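Local coordinates for protein enoyl-CoA hydratase subunit I (Geobacillus kaustophilus, PDB 2PBP) that probably acts as a hydro-lyase of the crotonase family, adding water to the double bond of enoyl-CoA thioesters in beta-oxidation, at residues R31-D45 against L82-T96. Sequence-based numbering, arbitrary orientation.
Sequences RQMVAEIVAAVEAFD and LNQFADWDRLSIVKT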
loop_
_atom_site.group_PDB
_atom_site.type_symbol
_atom_site.label_atom_id
_atom_site.label_comp_id
_atom_site.label_asym_id
_atom_site.label_seq_id
_atom_site.Cartn_x
_atom_site.Cartn_y
_atom_site.Cartn_z
ATOM N N ARG A 31 -28.087 -7.836 -14.224
ATOM C CA ARG A 31 -28.109 -6.383 -14.152
ATOM C C ARG A 31 -29.045 -5.920 -13.034
ATOM O O ARG A 31 -28.768 -4.932 -12.354
ATOM C CB ARG A 31 -28.550 -5.774 -15.487
ATOM C CG ARG A 31 -27.569 -5.985 -16.636
ATOM C CD ARG A 31 -27.894 -5.059 -17.800
ATOM N NE ARG A 31 -29.275 -5.215 -18.257
ATOM C CZ ARG A 31 -29.708 -6.230 -18.995
ATOM N NH1 ARG A 31 -28.870 -7.186 -19.371
ATOM N NH2 ARG A 31 -30.984 -6.292 -19.353
ATOM N N GLN A 32 -30.146 -6.640 -12.834
ATOM C CA GLN A 32 -31.105 -6.281 -11.792
ATOM C C GLN A 32 -30.489 -6.422 -10.401
ATOM O O GLN A 32 -30.647 -5.545 -9.551
ATOM C CB GLN A 32 -32.357 -7.158 -11.896
ATOM C CG GLN A 32 -33.408 -6.898 -10.821
ATOM C CD GLN A 32 -33.833 -5.444 -10.757
ATOM O OE1 GLN A 32 -33.937 -4.768 -11.782
ATOM N NE2 GLN A 32 -34.098 -4.958 -9.547
ATOM N N MET A 33 -29.790 -7.531 -10.177
ATOM C CA MET A 33 -29.141 -7.787 -8.891
ATOM C C MET A 33 -28.100 -6.708 -8.596
ATOM O O MET A 33 -28.051 -6.160 -7.494
ATOM C CB MET A 33 -28.474 -9.171 -8.908
ATOM C CG MET A 33 -27.606 -9.486 -7.689
ATOM S SD MET A 33 -28.516 -9.623 -6.130
ATOM C CE MET A 33 -28.817 -11.409 -6.085
ATOM N N VAL A 34 -27.267 -6.402 -9.586
ATOM C CA VAL A 34 -26.239 -5.381 -9.414
ATOM C C VAL A 34 -26.861 -4.032 -9.059
ATOM O O VAL A 34 -26.369 -3.334 -8.172
ATOM C CB VAL A 34 -25.382 -5.230 -10.692
ATOM C CG1 VAL A 34 -24.389 -4.077 -10.531
ATOM C CG2 VAL A 34 -24.642 -6.535 -10.970
ATOM N N ALA A 35 -27.945 -3.669 -9.743
ATOM C CA ALA A 35 -28.611 -2.401 -9.475
ATOM C C ALA A 35 -29.079 -2.332 -8.024
ATOM O O ALA A 35 -28.945 -1.298 -7.374
ATOM C CB ALA A 35 -29.792 -2.208 -10.421
ATOM N N GLU A 36 -29.620 -3.434 -7.513
ATOM C CA GLU A 36 -30.085 -3.460 -6.129
ATOM C C GLU A 36 -28.911 -3.331 -5.163
ATOM O O GLU A 36 -29.002 -2.638 -4.147
ATOM C CB GLU A 36 -30.864 -4.747 -5.846
ATOM C CG GLU A 36 -32.237 -4.776 -6.510
ATOM C CD GLU A 36 -33.065 -5.976 -6.100
ATOM O OE1 GLU A 36 -33.184 -6.229 -4.883
ATOM O OE2 GLU A 36 -33.604 -6.664 -6.993
ATOM N N ILE A 37 -27.806 -3.992 -5.488
ATOM C CA ILE A 37 -26.616 -3.928 -4.651
ATOM C C ILE A 37 -26.114 -2.488 -4.603
ATOM O O ILE A 37 -25.793 -1.973 -3.536
ATOM C CB ILE A 37 -25.500 -4.848 -5.193
ATOM C CG1 ILE A 37 -25.960 -6.309 -5.128
ATOM C CG2 ILE A 37 -24.221 -4.640 -4.396
ATOM C CD1 ILE A 37 -25.109 -7.288 -5.935
ATOM N N VAL A 38 -26.059 -1.836 -5.762
ATOM C CA VAL A 38 -25.600 -0.448 -5.837
ATOM C C VAL A 38 -26.477 0.469 -4.989
ATOM O O VAL A 38 -25.977 1.320 -4.248
ATOM C CB VAL A 38 -25.611 0.069 -7.295
ATOM C CG1 VAL A 38 -25.351 1.571 -7.322
ATOM C CG2 VAL A 38 -24.557 -0.658 -8.105
ATOM N N ALA A 39 -27.788 0.288 -5.100
ATOM C CA ALA A 39 -28.729 1.103 -4.349
ATOM C C ALA A 39 -28.539 0.906 -2.846
ATOM O O ALA A 39 -28.497 1.871 -2.087
ATOM C CB ALA A 39 -30.155 0.754 -4.751
ATOM N N ALA A 40 -28.412 -0.348 -2.425
ATOM C CA ALA A 40 -28.234 -0.657 -1.009
ATOM C C ALA A 40 -26.905 -0.126 -0.479
ATOM O O ALA A 40 -26.847 0.446 0.614
ATOM C CB ALA A 40 -28.320 -2.164 -0.786
ATOM N N VAL A 41 -25.837 -0.316 -1.249
ATOM C CA VAL A 41 -24.524 0.157 -0.828
ATOM C C VAL A 41 -24.464 1.682 -0.748
ATOM O O VAL A 41 -23.914 2.234 0.202
ATOM C CB VAL A 41 -23.413 -0.347 -1.775
ATOM C CG1 VAL A 41 -22.080 0.284 -1.399
ATOM C CG2 VAL A 41 -23.310 -1.865 -1.691
ATOM N N GLU A 42 -25.025 2.369 -1.739
ATOM C CA GLU A 42 -25.000 3.824 -1.712
ATOM C C GLU A 42 -25.816 4.354 -0.534
ATOM O O GLU A 42 -25.472 5.379 0.049
ATOM C CB GLU A 42 -25.511 4.406 -3.037
ATOM C CG GLU A 42 -24.609 4.073 -4.228
ATOM C CD GLU A 42 -24.975 4.841 -5.484
ATOM O OE1 GLU A 42 -26.167 5.177 -5.650
ATOM O OE2 GLU A 42 -24.077 5.096 -6.313
ATOM N N ALA A 43 -26.879 3.642 -0.172
ATOM C CA ALA A 43 -27.716 4.052 0.952
ATOM C C ALA A 43 -26.905 3.996 2.248
ATOM O O ALA A 43 -26.906 4.943 3.035
ATOM C CB ALA A 43 -28.930 3.148 1.054
ATOM N N PHE A 44 -26.214 2.880 2.468
ATOM C CA PHE A 44 -25.392 2.729 3.664
ATOM C C PHE A 44 -24.211 3.703 3.625
ATOM O O PHE A 44 -23.771 4.196 4.662
ATOM C CB PHE A 44 -24.846 1.296 3.783
ATOM C CG PHE A 44 -25.811 0.306 4.395
ATOM C CD1 PHE A 44 -26.760 0.712 5.332
ATOM C CD2 PHE A 44 -25.723 -1.048 4.080
ATOM C CE1 PHE A 44 -27.601 -0.217 5.947
ATOM C CE2 PHE A 44 -26.557 -1.987 4.688
ATOM C CZ PHE A 44 -27.499 -1.570 5.625
ATOM N N ASP A 45 -23.695 3.969 2.428
ATOM C CA ASP A 45 -22.559 4.878 2.266
ATOM C C ASP A 45 -22.931 6.297 2.699
ATOM O O ASP A 45 -22.096 7.017 3.253
ATOM C CB ASP A 45 -22.080 4.863 0.804
ATOM C CG ASP A 45 -20.713 5.520 0.614
ATOM O OD1 ASP A 45 -19.893 5.526 1.556
ATOM O OD2 ASP A 45 -20.444 6.017 -0.500
ATOM N N LEU A 82 -27.031 -0.100 -23.138
ATOM C CA LEU A 82 -27.290 -0.540 -21.768
ATOM C C LEU A 82 -26.328 0.115 -20.780
ATOM O O LEU A 82 -26.733 0.513 -19.689
ATOM C CB LEU A 82 -27.167 -2.064 -21.652
ATOM C CG LEU A 82 -28.378 -2.899 -22.078
ATOM C CD1 LEU A 82 -28.036 -4.382 -21.996
ATOM C CD2 LEU A 82 -29.563 -2.574 -21.184
ATOM N N ASN A 83 -25.059 0.215 -21.167
ATOM C CA ASN A 83 -24.033 0.818 -20.316
ATOM C C ASN A 83 -24.154 0.271 -18.893
ATOM O O ASN A 83 -24.108 1.016 -17.911
ATOM C CB ASN A 83 -24.186 2.343 -20.327
ATOM C CG ASN A 83 -23.039 3.050 -19.629
ATOM O OD1 ASN A 83 -21.965 2.481 -19.444
ATOM N ND2 ASN A 83 -23.259 4.304 -19.251
ATOM N N GLN A 84 -24.289 -1.049 -18.796
ATOM C CA GLN A 84 -24.459 -1.725 -17.515
ATOM C C GLN A 84 -23.292 -1.594 -16.544
ATOM O O GLN A 84 -23.471 -1.715 -15.333
ATOM C CB GLN A 84 -24.740 -3.212 -17.746
ATOM C CG GLN A 84 -23.514 -4.026 -18.143
ATOM C CD GLN A 84 -23.886 -5.376 -18.729
ATOM O OE1 GLN A 84 -24.466 -5.449 -19.810
ATOM N NE2 GLN A 84 -23.561 -6.450 -18.014
ATOM N N PHE A 85 -22.097 -1.345 -17.058
ATOM C CA PHE A 85 -20.948 -1.251 -16.173
ATOM C C PHE A 85 -20.821 0.079 -15.446
ATOM O O PHE A 85 -19.937 0.253 -14.610
ATOM C CB PHE A 85 -19.683 -1.615 -16.945
ATOM C CG PHE A 85 -19.721 -3.011 -17.491
ATOM C CD1 PHE A 85 -19.787 -4.104 -16.627
ATOM C CD2 PHE A 85 -19.777 -3.234 -18.862
ATOM C CE1 PHE A 85 -19.915 -5.402 -17.124
ATOM C CE2 PHE A 85 -19.906 -4.525 -19.370
ATOM C CZ PHE A 85 -19.975 -5.613 -18.500
ATOM N N ALA A 86 -21.719 1.013 -15.751
ATOM C CA ALA A 86 -21.708 2.299 -15.061
ATOM C C ALA A 86 -22.091 2.017 -13.609
ATOM O O ALA A 86 -21.654 2.716 -12.695
ATOM C CB ALA A 86 -22.707 3.254 -15.692
ATOM N N ASP A 87 -22.910 0.987 -13.401
ATOM C CA ASP A 87 -23.318 0.614 -12.047
ATOM C C ASP A 87 -22.108 0.096 -11.282
ATOM O O ASP A 87 -21.983 0.314 -10.079
ATOM C CB ASP A 87 -24.407 -0.464 -12.073
ATOM C CG ASP A 87 -25.808 0.119 -12.107
ATOM O OD1 ASP A 87 -25.939 1.361 -12.054
ATOM O OD2 ASP A 87 -26.778 -0.666 -12.177
ATOM N N TRP A 88 -21.212 -0.596 -11.980
ATOM C CA TRP A 88 -20.021 -1.108 -11.324
ATOM C C TRP A 88 -19.094 0.046 -10.962
ATOM O O TRP A 88 -18.391 -0.005 -9.952
ATOM C CB TRP A 88 -19.297 -2.118 -12.219
ATOM C CG TRP A 88 -19.986 -3.449 -12.272
ATOM C CD1 TRP A 88 -20.978 -3.834 -13.133
ATOM C CD2 TRP A 88 -19.749 -4.567 -11.406
ATOM N NE1 TRP A 88 -21.371 -5.123 -12.856
ATOM C CE2 TRP A 88 -20.635 -5.597 -11.804
ATOM C CE3 TRP A 88 -18.876 -4.798 -10.333
ATOM C CZ2 TRP A 88 -20.670 -6.843 -11.163
ATOM C CZ3 TRP A 88 -18.911 -6.039 -9.695
ATOM C CH2 TRP A 88 -19.804 -7.045 -10.115
ATOM N N ASP A 89 -19.097 1.095 -11.777
ATOM C CA ASP A 89 -18.258 2.251 -11.490
ATOM C C ASP A 89 -18.752 2.929 -10.215
ATOM O O ASP A 89 -17.964 3.476 -9.452
ATOM C CB ASP A 89 -18.287 3.257 -12.645
ATOM C CG ASP A 89 -17.665 2.711 -13.919
ATOM O OD1 ASP A 89 -16.726 1.889 -13.825
ATOM O OD2 ASP A 89 -18.104 3.119 -15.014
ATOM N N ARG A 90 -20.063 2.895 -9.993
ATOM C CA ARG A 90 -20.637 3.507 -8.798
ATOM C C ARG A 90 -20.160 2.759 -7.559
ATOM O O ARG A 90 -19.956 3.356 -6.503
ATOM C CB ARG A 90 -22.168 3.504 -8.882
ATOM C CG ARG A 90 -22.692 4.459 -9.953
ATOM C CD ARG A 90 -24.172 4.290 -10.239
ATOM N NE ARG A 90 -25.008 4.656 -9.102
ATOM C CZ ARG A 90 -26.303 4.936 -9.194
ATOM N NH1 ARG A 90 -26.911 4.892 -10.374
ATOM N NH2 ARG A 90 -26.991 5.265 -8.110
ATOM N N LEU A 91 -19.968 1.450 -7.693
ATOM C CA LEU A 91 -19.497 0.644 -6.574
ATOM C C LEU A 91 -18.044 0.996 -6.270
ATOM O O LEU A 91 -17.626 1.014 -5.110
ATOM C CB LEU A 91 -19.617 -0.849 -6.900
ATOM C CG LEU A 91 -21.033 -1.431 -6.947
ATOM C CD1 LEU A 91 -20.971 -2.909 -7.305
ATOM C CD2 LEU A 91 -21.710 -1.243 -5.592
ATOM N N SER A 92 -17.287 1.293 -7.322
ATOM C CA SER A 92 -15.878 1.642 -7.197
ATOM C C SER A 92 -15.620 2.929 -6.417
ATOM O O SER A 92 -14.544 3.096 -5.842
ATOM C CB SER A 92 -15.245 1.782 -8.585
ATOM O OG SER A 92 -15.346 0.582 -9.328
ATOM N N ILE A 93 -16.592 3.838 -6.391
ATOM C CA ILE A 93 -16.397 5.102 -5.690
ATOM C C ILE A 93 -17.026 5.216 -4.301
ATOM O O ILE A 93 -17.087 6.308 -3.736
ATOM C CB ILE A 93 -16.874 6.294 -6.549
ATOM C CG1 ILE A 93 -18.381 6.209 -6.791
ATOM C CG2 ILE A 93 -16.117 6.308 -7.867
ATOM C CD1 ILE A 93 -19.023 7.492 -7.316
ATOM N N VAL A 94 -17.495 4.099 -3.757
ATOM C CA VAL A 94 -18.078 4.100 -2.416
ATOM C C VAL A 94 -16.945 4.461 -1.456
ATOM O O VAL A 94 -15.876 3.854 -1.494
ATOM C CB VAL A 94 -18.655 2.714 -2.071
ATOM C CG1 VAL A 94 -19.060 2.654 -0.600
ATOM C CG2 VAL A 94 -19.860 2.435 -2.958
ATOM N N LYS A 95 -17.168 5.457 -0.603
ATOM C CA LYS A 95 -16.122 5.897 0.316
ATOM C C LYS A 95 -16.052 5.173 1.650
ATOM O O LYS A 95 -14.983 5.089 2.255
ATOM C CB LYS A 95 -16.241 7.405 0.552
ATOM C CG LYS A 95 -15.916 8.225 -0.687
ATOM C CD LYS A 95 -15.896 9.711 -0.391
ATOM C CE LYS A 95 -15.557 10.514 -1.635
ATOM N NZ LYS A 95 -14.215 10.167 -2.174
ATOM N N THR A 96 -17.181 4.648 2.104
ATOM C CA THR A 96 -17.227 3.935 3.377
ATOM C C THR A 96 -16.489 2.602 3.265
ATOM O O THR A 96 -16.525 1.954 2.221
ATOM C CB THR A 96 -18.686 3.661 3.794
ATOM O OG1 THR A 96 -19.388 4.906 3.915
ATOM C CG2 THR A 96 -18.737 2.924 5.122
HETATM O O HOH W 1 -26.282 -7.467 -20.076
HETATM O O HOH W 2 -27.140 -3.003 -13.319
HETATM O O HOH W 3 -21.531 5.364 -5.666
#
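V38 and L91 meet where two neighbouring helices of the crotonase fold, 31-45 and 86-92, run side by side at 28°, their axes 9.6 Å apart. V38 CG2 reaches L91 CG at 3.8 Å, while V34, one turn earlier, lays CG1 over the face of the W88 indole, toward its rim. Nearer the C-terminal end V41 CG1 presses tightly on V94 CG2 at 3.5 Å; V41 also rests on I18 and L55, joining this row to the main sheet.

R90 can be followed outward from the helix. CB passes V38 CG1 and E42 OE2, CG runs alongside OE2, CD again nears both, and CZ faces the two carboxylate oxygens. A bend at chi3 brings the guanidinium round so that V38 CG1 lies over one face while its NE-NH2 edge turns to E42. The grip is side-on: NH2 reaches E42 OE1 at 2.6 Å on its syn side but tilted out of the carboxylate plane, and NE reaches OE2 at 3.0 Å from above that plane, the two planes being 37° apart. Water 3 ties E42 OE2 to R90 O as well. A glutamine here, lacking the negative charge, would probably leave R90 without its salt-bridge mate and its guanidinium freer to turn away from V38.

At the N-terminal end water 2 links R31 O with D87 OD2. At the C-terminal end D45, its CG swung away from the backbone N (chi1 -167°), takes bonds from the loop after helix 86-92. OD2 receives a weak one from K95 N; D45 OD1 accepts T96 N at 2.9 Å. T96 OG1 also donates to D45 OD1, at a very short 2.5 Å.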